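PDB 7BYS: galactan 1,3-beta-galactosidase from Phanerochaete chrysosporium, which probably releases galactose units from the ends of beta-1,3-galactan chains and carries a carbohydrate-binding module with a calcium site. Local coordinates for residues Leu186-His194 and Gln242-Ala253; Ser306-Arg314 and Val341-Asn349. One frame throughout, in Å; residues are numbered along the deposited sequence. Where two conformers were deposited one is given.

Interaction 1 of 2, residues Leu186-His194 and Gln242-Ala253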
loop_
_atom_site.group_PDB
_atom_site.type_symbol
_atom_site.label_atom_id
_atom_site.label_comp_id
_atom_site.label_asym_id
_atom_site.label_seq_id
_atom_site.Cartn_x
_atom_site.Cartn_y
_atom_site.Cartn_z
ATOM N N LEU A 186 -8.765 15.671 -1.889
ATOM C CA LEU A 186 -8.528 14.357 -1.310
ATOM C C LEU A 186 -8.706 13.282 -2.365
ATOM O O LEU A 186 -9.593 13.368 -3.221
ATOM C CB LEU A 186 -9.484 14.086 -0.144
ATOM C CG LEU A 186 -9.327 14.980 1.093
ATOM C CD1 LEU A 186 -10.475 14.774 2.049
ATOM C CD2 LEU A 186 -7.987 14.746 1.781
ATOM N N GLU A 187 -7.877 12.248 -2.283
ATOM C CA GLU A 187 -8.070 11.083 -3.137
ATOM C C GLU A 187 -7.702 9.828 -2.350
ATOM O O GLU A 187 -7.560 9.858 -1.121
ATOM C CB GLU A 187 -7.380 11.253 -4.495
ATOM C CG GLU A 187 -5.873 11.319 -4.420
ATOM C CD GLU A 187 -5.235 11.476 -5.801
ATOM O OE1 GLU A 187 -5.967 11.663 -6.796
ATOM O OE2 GLU A 187 -3.994 11.409 -5.894
ATOM N N ALA A 188 -7.608 8.700 -3.058
ATOM C CA ALA A 188 -7.313 7.399 -2.458
ATOM C C ALA A 188 -8.089 7.139 -1.163
ATOM O O ALA A 188 -7.493 6.818 -0.117
ATOM C CB ALA A 188 -5.803 7.272 -2.235
ATOM N N PRO A 189 -9.414 7.268 -1.174
ATOM C CA PRO A 189 -10.172 7.157 0.074
ATOM C C PRO A 189 -10.425 5.714 0.486
ATOM O O PRO A 189 -10.440 4.790 -0.328
ATOM C CB PRO A 189 -11.510 7.820 -0.276
ATOM C CG PRO A 189 -11.685 7.512 -1.743
ATOM C CD PRO A 189 -10.286 7.634 -2.310
ATOM N N GLY A 190 -10.668 5.553 1.784
ATOM C CA GLY A 190 -11.337 4.374 2.305
ATOM C C GLY A 190 -11.970 4.712 3.634
ATOM O O GLY A 190 -11.520 5.632 4.324
ATOM N N ILE A 191 -13.026 3.975 4.001
ATOM C CA ILE A 191 -13.663 4.146 5.305
ATOM C C ILE A 191 -13.687 2.818 6.042
ATOM O O ILE A 191 -13.995 1.769 5.463
ATOM C CB ILE A 191 -15.080 4.763 5.236
ATOM C CG1 ILE A 191 -14.980 6.260 4.908
ATOM C CG2 ILE A 191 -15.870 4.497 6.545
ATOM C CD1 ILE A 191 -16.323 6.931 4.580
ATOM N N VAL A 192 -13.348 2.872 7.326
ATOM C CA VAL A 192 -13.471 1.727 8.208
ATOM C C VAL A 192 -14.218 2.169 9.460
ATOM O O VAL A 192 -14.013 3.284 9.961
ATOM C CB VAL A 192 -12.085 1.120 8.522
ATOM C CG1 VAL A 192 -11.216 2.107 9.274
ATOM C CG2 VAL A 192 -12.234 -0.190 9.288
ATOM N N LYS A 193 -15.110 1.311 9.947
ATOM C CA LYS A 193 -15.799 1.614 11.185
ATOM C C LYS A 193 -14.961 1.196 12.378
ATOM O O LYS A 193 -14.167 0.250 12.322
ATOM C CB LYS A 193 -17.137 0.896 11.258
ATOM C CG LYS A 193 -18.135 1.442 10.297
ATOM C CD LYS A 193 -19.520 0.881 10.593
ATOM C CE LYS A 193 -20.250 1.729 11.619
ATOM N NZ LYS A 193 -21.722 1.487 11.591
ATOM N N HIS A 194 -15.150 1.917 13.473
ATOM C CA HIS A 194 -14.482 1.597 14.726
ATOM C C HIS A 194 -15.396 2.071 15.840
ATOM O O HIS A 194 -15.654 3.272 15.946
ATOM C CB HIS A 194 -13.132 2.305 14.801
ATOM C CG HIS A 194 -12.494 2.249 16.151
ATOM N ND1 HIS A 194 -11.815 1.141 16.606
ATOM C CD2 HIS A 194 -12.427 3.168 17.143
ATOM C CE1 HIS A 194 -11.361 1.377 17.826
ATOM N NE2 HIS A 194 -11.719 2.600 18.174
ATOM N N GLN A 242 0.536 5.185 -0.485
ATOM C CA GLN A 242 -0.735 5.863 -0.696
ATOM C C GLN A 242 -1.844 4.884 -0.355
ATOM O O GLN A 242 -1.801 3.723 -0.780
ATOM C CB GLN A 242 -0.892 6.308 -2.150
ATOM C CG GLN A 242 -2.153 7.132 -2.380
ATOM C CD GLN A 242 -2.333 7.545 -3.819
ATOM O OE1 GLN A 242 -1.911 6.847 -4.737
ATOM N NE2 GLN A 242 -2.958 8.704 -4.028
ATOM N N ASN A 243 -2.833 5.358 0.403
ATOM C CA ASN A 243 -3.929 4.510 0.855
ATOM C C ASN A 243 -4.579 3.771 -0.308
ATOM O O ASN A 243 -4.736 4.314 -1.406
ATOM C CB ASN A 243 -4.982 5.387 1.531
ATOM C CG ASN A 243 -5.991 4.576 2.302
ATOM O OD1 ASN A 243 -5.626 3.711 3.091
ATOM N ND2 ASN A 243 -7.268 4.857 2.095
ATOM N N ALA A 244 -4.981 2.523 -0.038
ATOM C CA ALA A 244 -5.731 1.709 -0.997
ATOM C C ALA A 244 -6.968 1.097 -0.344
ATOM O O ALA A 244 -8.072 1.165 -0.902
ATOM C CB ALA A 244 -4.872 0.596 -1.595
ATOM N N PHE A 245 -6.814 0.518 0.848
ATOM C CA PHE A 245 -7.934 -0.134 1.516
ATOM C C PHE A 245 -7.655 -0.175 3.006
ATOM O O PHE A 245 -6.509 -0.384 3.422
ATOM C CB PHE A 245 -8.181 -1.561 0.994
ATOM C CG PHE A 245 -9.583 -2.048 1.254
ATOM C CD1 PHE A 245 -10.622 -1.737 0.377
ATOM C CD2 PHE A 245 -9.872 -2.773 2.404
ATOM C CE1 PHE A 245 -11.923 -2.158 0.635
ATOM C CE2 PHE A 245 -11.170 -3.194 2.667
ATOM C CZ PHE A 245 -12.188 -2.889 1.783
ATOM N N ASP A 246 -8.702 -0.005 3.804
ATOM C CA ASP A 246 -8.568 0.052 5.258
ATOM C C ASP A 246 -9.478 -1.028 5.826
ATOM O O ASP A 246 -10.705 -0.879 5.826
ATOM C CB ASP A 246 -8.911 1.454 5.726
ATOM C CG ASP A 246 -8.169 2.486 4.931
ATOM O OD1 ASP A 246 -6.908 2.448 4.984
ATOM O OD2 ASP A 246 -8.820 3.264 4.203
ATOM N N LEU A 247 -8.872 -2.141 6.259
ATOM C CA LEU A 247 -9.625 -3.338 6.630
ATOM C C LEU A 247 -9.830 -3.373 8.135
ATOM O O LEU A 247 -8.864 -3.201 8.882
ATOM C CB LEU A 247 -8.843 -4.576 6.201
ATOM C CG LEU A 247 -9.625 -5.877 6.368
ATOM C CD1 LEU A 247 -10.684 -6.014 5.294
ATOM C CD2 LEU A 247 -8.672 -7.076 6.327
ATOM N N PRO A 248 -11.040 -3.604 8.642
ATOM C CA PRO A 248 -11.193 -3.744 10.098
ATOM C C PRO A 248 -10.444 -4.965 10.616
ATOM O O PRO A 248 -10.319 -5.979 9.932
ATOM C CB PRO A 248 -12.710 -3.890 10.295
ATOM C CG PRO A 248 -13.273 -4.166 8.968
ATOM C CD PRO A 248 -12.317 -3.691 7.916
ATOM N N LEU A 249 -9.910 -4.841 11.832
ATOM C CA LEU A 249 -9.147 -5.933 12.453
ATOM C C LEU A 249 -9.344 -5.804 13.966
ATOM O O LEU A 249 -8.607 -5.079 14.632
ATOM C CB LEU A 249 -7.667 -5.870 12.086
ATOM C CG LEU A 249 -6.790 -6.962 12.717
ATOM C CD1 LEU A 249 -7.004 -8.278 12.017
ATOM C CD2 LEU A 249 -5.318 -6.580 12.697
ATOM N N GLY A 250 -10.369 -6.486 14.489
ATOM C CA GLY A 250 -10.640 -6.391 15.918
ATOM C C GLY A 250 -10.959 -4.962 16.294
ATOM O O GLY A 250 -11.738 -4.280 15.620
ATOM N N SER A 251 -10.341 -4.478 17.367
ATOM C CA SER A 251 -10.531 -3.092 17.765
ATOM C C SER A 251 -9.629 -2.135 17.000
ATOM O O SER A 251 -9.611 -0.940 17.307
ATOM C CB SER A 251 -10.326 -2.922 19.270
ATOM O OG SER A 251 -9.069 -3.424 19.663
ATOM N N ASN A 252 -8.896 -2.632 16.008
ATOM C CA ASN A 252 -8.040 -1.795 15.180
ATOM C C ASN A 252 -8.367 -2.006 13.702
ATOM O O ASN A 252 -9.513 -2.289 13.347
ATOM C CB ASN A 252 -6.568 -2.060 15.514
ATOM C CG ASN A 252 -6.259 -1.834 16.995
ATOM O OD1 ASN A 252 -6.271 -0.703 17.478
ATOM N ND2 ASN A 252 -6.003 -2.921 17.720
ATOM N N ALA A 253 -7.374 -1.853 12.838
ATOM C CA ALA A 253 -7.572 -2.010 11.407
ATOM C C ALA A 253 -6.211 -2.277 10.783
ATOM O O ALA A 253 -5.175 -2.218 11.451
ATOM C CB ALA A 253 -8.210 -0.749 10.807
HETATM O O HOH W 1 -10.557 2.074 -0.001
HETATM O O HOH W 2 -13.220 -0.758 4.851
HETATM O O HOH W 3 -11.755 -1.187 14.746
#
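Asn243 reaches across to Ala188 where two blades of the family 43 beta-propeller meet. Its CB lies 3.3 Å from Ala188 O, and with CG anti to the backbone N (chi1 -167°) the amide runs on beside that carbonyl, CG 3.6 Å from the same oxygen. At the tip, ND2 donates to Ala188 O over 3.0 Å at 162°, approaching 27° out of the carbonyl plane. The other hydrogen of ND2 goes to the syn lone pair of Asp246 OD2, 3.1 Å away, and Asn243 OD1 lies 2.6 Å from Asp246 OD1. Both acceptors of ND2 lie close to the amide plane, which fixes the rotation of the group. Asp246 OD2 sits 3.3 Å from Gly190 CA, where a side chain would collide. At the galactose-binding end, Gln242 OE1 accepts from Trp260 NE1 and Gln242 NE2 donates to Ser203 OG; toward Glu187 OE2 that NE2 makes only a weak bond of 3.4 Å. Between the near-parallel strands 189-194 and 242-249, water replaces direct backbone pairing: one molecule donates to Pro189 O and Ala244 O, another to Ile191 O and Asp246 O. Val192 CG2 meets Pro248 CD at 3.8 Å. The chemistry implies a seam mainly of water and amide bridges, with one apolar patch at Val192.

Interaction 2 of 2, residues Ser306-Arg314 and Val341-Asn349. With CA (calcium ion), chain F.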
loop_
_atom_site.group_PDB
_atom_site.type_symbol
_atom_site.label_atom_id
_atom_site.label_comp_id
_atom_site.label_asym_id
_atom_site.label_seq_id
_atom_site.Cartn_x
_atom_site.Cartn_y
_atom_site.Cartn_z
ATOM N N SER A 306 18.877 -4.208 16.366
ATOM C CA SER A 306 19.320 -3.061 15.583
ATOM C C SER A 306 20.836 -2.944 15.604
ATOM O O SER A 306 21.469 -3.121 16.649
ATOM C CB SER A 306 18.733 -1.770 16.151
ATOM O OG SER A 306 17.354 -1.637 15.855
ATOM N N TYR A 307 21.408 -2.598 14.452
ATOM C CA TYR A 307 22.838 -2.336 14.308
ATOM C C TYR A 307 22.997 -1.018 13.566
ATOM O O TYR A 307 22.511 -0.885 12.438
ATOM C CB TYR A 307 23.519 -3.446 13.501
ATOM C CG TYR A 307 23.393 -4.828 14.106
ATOM C CD1 TYR A 307 22.274 -5.615 13.867
ATOM C CD2 TYR A 307 24.403 -5.354 14.913
ATOM C CE1 TYR A 307 22.157 -6.884 14.414
ATOM C CE2 TYR A 307 24.293 -6.622 15.462
ATOM C CZ TYR A 307 23.167 -7.377 15.213
ATOM O OH TYR A 307 23.052 -8.642 15.763
ATOM N N GLU A 308 23.702 -0.066 14.169
ATOM C CA GLU A 308 23.932 1.221 13.524
ATOM C C GLU A 308 25.013 1.093 12.463
ATOM O O GLU A 308 26.065 0.497 12.709
ATOM C CB GLU A 308 24.359 2.261 14.559
ATOM C CG GLU A 308 23.310 2.560 15.624
ATOM C CD GLU A 308 22.064 3.241 15.090
ATOM O OE1 GLU A 308 22.113 3.876 14.016
ATOM O OE2 GLU A 308 21.018 3.139 15.754
ATOM N N ALA A 309 24.759 1.658 11.280
ATOM C CA ALA A 309 25.753 1.603 10.214
ATOM C C ALA A 309 27.056 2.273 10.634
ATOM O O ALA A 309 28.148 1.803 10.280
ATOM C CB ALA A 309 25.198 2.259 8.952
ATOM N N GLU A 310 26.965 3.357 11.406
ATOM C CA GLU A 310 28.148 4.115 11.786
ATOM C C GLU A 310 29.034 3.357 12.764
ATOM O O GLU A 310 30.189 3.748 12.952
ATOM C CB GLU A 310 27.748 5.493 12.329
ATOM C CG GLU A 310 26.865 5.464 13.569
ATOM C CD GLU A 310 25.375 5.432 13.254
ATOM O OE1 GLU A 310 24.986 5.004 12.139
ATOM O OE2 GLU A 310 24.604 5.874 14.130
ATOM N N ASN A 311 28.529 2.291 13.379
ATOM C CA ASN A 311 29.347 1.423 14.211
ATOM C C ASN A 311 29.991 0.299 13.417
ATOM O O ASN A 311 30.758 -0.486 13.986
ATOM C CB ASN A 311 28.515 0.854 15.369
ATOM C CG ASN A 311 28.107 1.916 16.359
ATOM O OD1 ASN A 311 28.779 2.940 16.497
ATOM N ND2 ASN A 311 27.000 1.683 17.056
ATOM N N GLY A 312 29.711 0.212 12.120
ATOM C CA GLY A 312 30.329 -0.779 11.273
ATOM C C GLY A 312 31.712 -0.359 10.834
ATOM O O GLY A 312 32.203 0.725 11.151
ATOM N N GLN A 313 32.350 -1.244 10.073
ATOM C CA GLN A 313 33.710 -1.031 9.607
ATOM C C GLN A 313 33.637 -0.473 8.191
ATOM O O GLN A 313 33.203 -1.162 7.256
ATOM C CB GLN A 313 34.493 -2.343 9.662
ATOM C CG GLN A 313 34.940 -2.756 11.077
ATOM C CD GLN A 313 33.820 -2.714 12.126
ATOM O OE1 GLN A 313 32.962 -3.603 12.176
ATOM N NE2 GLN A 313 33.831 -1.677 12.969
ATOM N N ARG A 314 34.056 0.779 8.032
ATOM C CA ARG A 314 34.031 1.418 6.726
ATOM C C ARG A 314 35.261 1.031 5.926
ATOM O O ARG A 314 36.350 0.869 6.483
ATOM C CB ARG A 314 33.998 2.934 6.884
ATOM C CG ARG A 314 32.637 3.443 7.316
ATOM C CD ARG A 314 32.639 4.949 7.498
ATOM N NE ARG A 314 33.427 5.335 8.663
ATOM C CZ ARG A 314 34.502 6.109 8.613
ATOM N NH1 ARG A 314 34.914 6.606 7.458
ATOM N NH2 ARG A 314 35.154 6.399 9.727
ATOM N N VAL A 341 30.558 -0.320 3.818
ATOM C CA VAL A 341 30.486 -0.497 5.259
ATOM C C VAL A 341 30.116 -1.946 5.527
ATOM O O VAL A 341 29.286 -2.528 4.821
ATOM C CB VAL A 341 29.544 0.515 5.963
ATOM C CG1 VAL A 341 28.075 0.294 5.578
ATOM C CG2 VAL A 341 29.727 0.456 7.486
ATOM N N THR A 342 30.782 -2.546 6.507
ATOM C CA THR A 342 30.547 -3.931 6.871
ATOM C C THR A 342 30.086 -3.939 8.314
ATOM O O THR A 342 30.793 -3.451 9.201
ATOM C CB THR A 342 31.830 -4.751 6.710
ATOM O OG1 THR A 342 32.238 -4.719 5.340
ATOM C CG2 THR A 342 31.597 -6.199 7.119
ATOM N N ILE A 343 28.883 -4.449 8.540
ATOM C CA ILE A 343 28.371 -4.622 9.889
ATOM C C ILE A 343 28.759 -6.017 10.346
ATOM O O ILE A 343 28.383 -7.016 9.724
ATOM C CB ILE A 343 26.854 -4.398 9.939
ATOM C CG1 ILE A 343 26.561 -2.944 9.536
ATOM C CG2 ILE A 343 26.320 -4.687 11.333
ATOM C CD1 ILE A 343 25.110 -2.564 9.585
ATOM N N ASN A 344 29.555 -6.077 11.402
ATOM C CA ASN A 344 30.079 -7.328 11.914
ATOM C C ASN A 344 29.320 -7.736 13.169
ATOM O O ASN A 344 28.560 -6.959 13.754
ATOM C CB ASN A 344 31.576 -7.185 12.218
ATOM C CG ASN A 344 32.416 -7.157 10.960
ATOM O OD1 ASN A 344 32.455 -8.124 10.207
ATOM N ND2 ASN A 344 33.102 -6.040 10.728
ATOM N N ASN A 345 29.540 -8.988 13.571
ATOM C CA ASN A 345 28.934 -9.550 14.777
ATOM C C ASN A 345 27.412 -9.448 14.747
ATOM O O ASN A 345 26.768 -9.128 15.750
ATOM C CB ASN A 345 29.530 -8.945 16.047
ATOM C CG ASN A 345 31.001 -9.258 16.182
ATOM O OD1 ASN A 345 31.406 -10.414 16.078
ATOM N ND2 ASN A 345 31.812 -8.228 16.365
ATOM N N VAL A 346 26.839 -9.698 13.575
ATOM C CA VAL A 346 25.395 -9.849 13.448
ATOM C C VAL A 346 25.044 -11.254 13.930
ATOM O O VAL A 346 25.304 -12.241 13.238
ATOM C CB VAL A 346 24.940 -9.616 12.006
ATOM C CG1 VAL A 346 23.424 -9.772 11.891
ATOM C CG2 VAL A 346 25.370 -8.230 11.548
ATOM N N GLN A 347 24.457 -11.338 15.123
ATOM C CA GLN A 347 24.146 -12.621 15.737
ATOM C C GLN A 347 22.959 -13.274 15.040
ATOM O O GLN A 347 22.004 -12.600 14.639
ATOM C CB GLN A 347 23.819 -12.404 17.218
ATOM C CG GLN A 347 23.534 -13.671 18.029
ATOM C CD GLN A 347 22.134 -14.242 17.803
ATOM O OE1 GLN A 347 21.183 -13.508 17.516
ATOM N NE2 GLN A 347 22.007 -15.560 17.933
ATOM N N SER A 348 23.009 -14.600 14.916
ATOM C CA SER A 348 21.872 -15.330 14.382
ATOM C C SER A 348 21.823 -16.736 14.959
ATOM O O SER A 348 22.826 -17.273 15.432
ATOM C CB SER A 348 21.908 -15.406 12.855
ATOM O OG SER A 348 20.689 -15.936 12.364
ATOM N N ASN A 349 20.626 -17.317 14.914
ATOM C CA ASN A 349 20.414 -18.740 15.133
ATOM C C ASN A 349 20.549 -19.541 13.848
ATOM O O ASN A 349 20.424 -20.769 13.883
ATOM C CB ASN A 349 19.021 -18.986 15.738
ATOM C CG ASN A 349 17.926 -18.162 15.062
ATOM O OD1 ASN A 349 18.110 -17.639 13.965
ATOM N ND2 ASN A 349 16.777 -18.048 15.724
HETATM CA CA CA F . 22.612 5.582 12.545
HETATM O O HOH W 4 21.052 -10.235 15.017
HETATM O O HOH W 5 29.799 -3.625 13.146
HETATM O O HOH W 6 33.601 -2.300 4.642
#
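Tyr307 sets its ring under Val346 and its CB against Ile343, joining the two sheets of a beta-sandwich of the jelly-roll type known for family 35 carbohydrate-binding modules. Val346 CG2 stands 4.3 Å above the plane of the Tyr307 ring, over its centre, and Ile343 CG2 packs 3.8 Å from Tyr307 CB. With CG anti to its carbonyl carbon (chi1 -59°), the ring extends along strand 341-349 until Tyr307 OH accepts the backbone hydrogen of Gln347 N at 3.1 Å. A water at the ring edge also bonds to that hydroxyl and donates to Gln347 O. A leucine in place of Tyr307 would probably leave Gln347 N without its acceptor and uncover part of Val346.

Farther along, the chain leaves the sheet of strand 305-308 through a 3-10 turn and joins the other sheet as its edge strand. Here Gln313 and Thr342 form an antiparallel hydrogen-bonded pair, with Gln313 N to Thr342 O at 2.8 Å and Thr342 N to Gln313 O at 2.9 Å. Asn344 ND2 adds a 2.8 Å bond to a lone pair of Gln313 OE1, the two amides lying only 16° from coplanar. Gly312 permits this approach, since a CB there would collide with Thr342 O and Val341 CG2.

The turn is closed by backbone bonds from Asn311 N to Glu308 O and from Gly312 N to Ala309 O, and it also carries calcium ligands. Glu310 and Glu308 both bind the ion, Glu308 through OE1, and backbone oxygens of Ser327, Lys330 and Asp422 take part. Glu310 grips the calcium with both carboxylate oxygens, OE1 at 2.5 Å and OE2 at 2.6 Å.

In the fold
The two contacts belong to different domains, their centres about 37 Å apart and their nearest atoms about 23 Å apart, and they share no element. Interaction 1 is buried, with 12 of 15 touching residues enclosed, about 11 Å from the chain centre; interaction 2 is only partly buried and lies about 30 Å out. Their buried areas are nearly equal, 501 and 507 Å². Between 186-194 and 242-253, strands of separate sheets run side by side, joined by amide and water bridges next to a galactose-binding site unoccupied here. Between 306-314 and 341-349, one segment crosses from one sheet to the facing one, so aromatic packing, strand pairing and a metal-bound turn occur together.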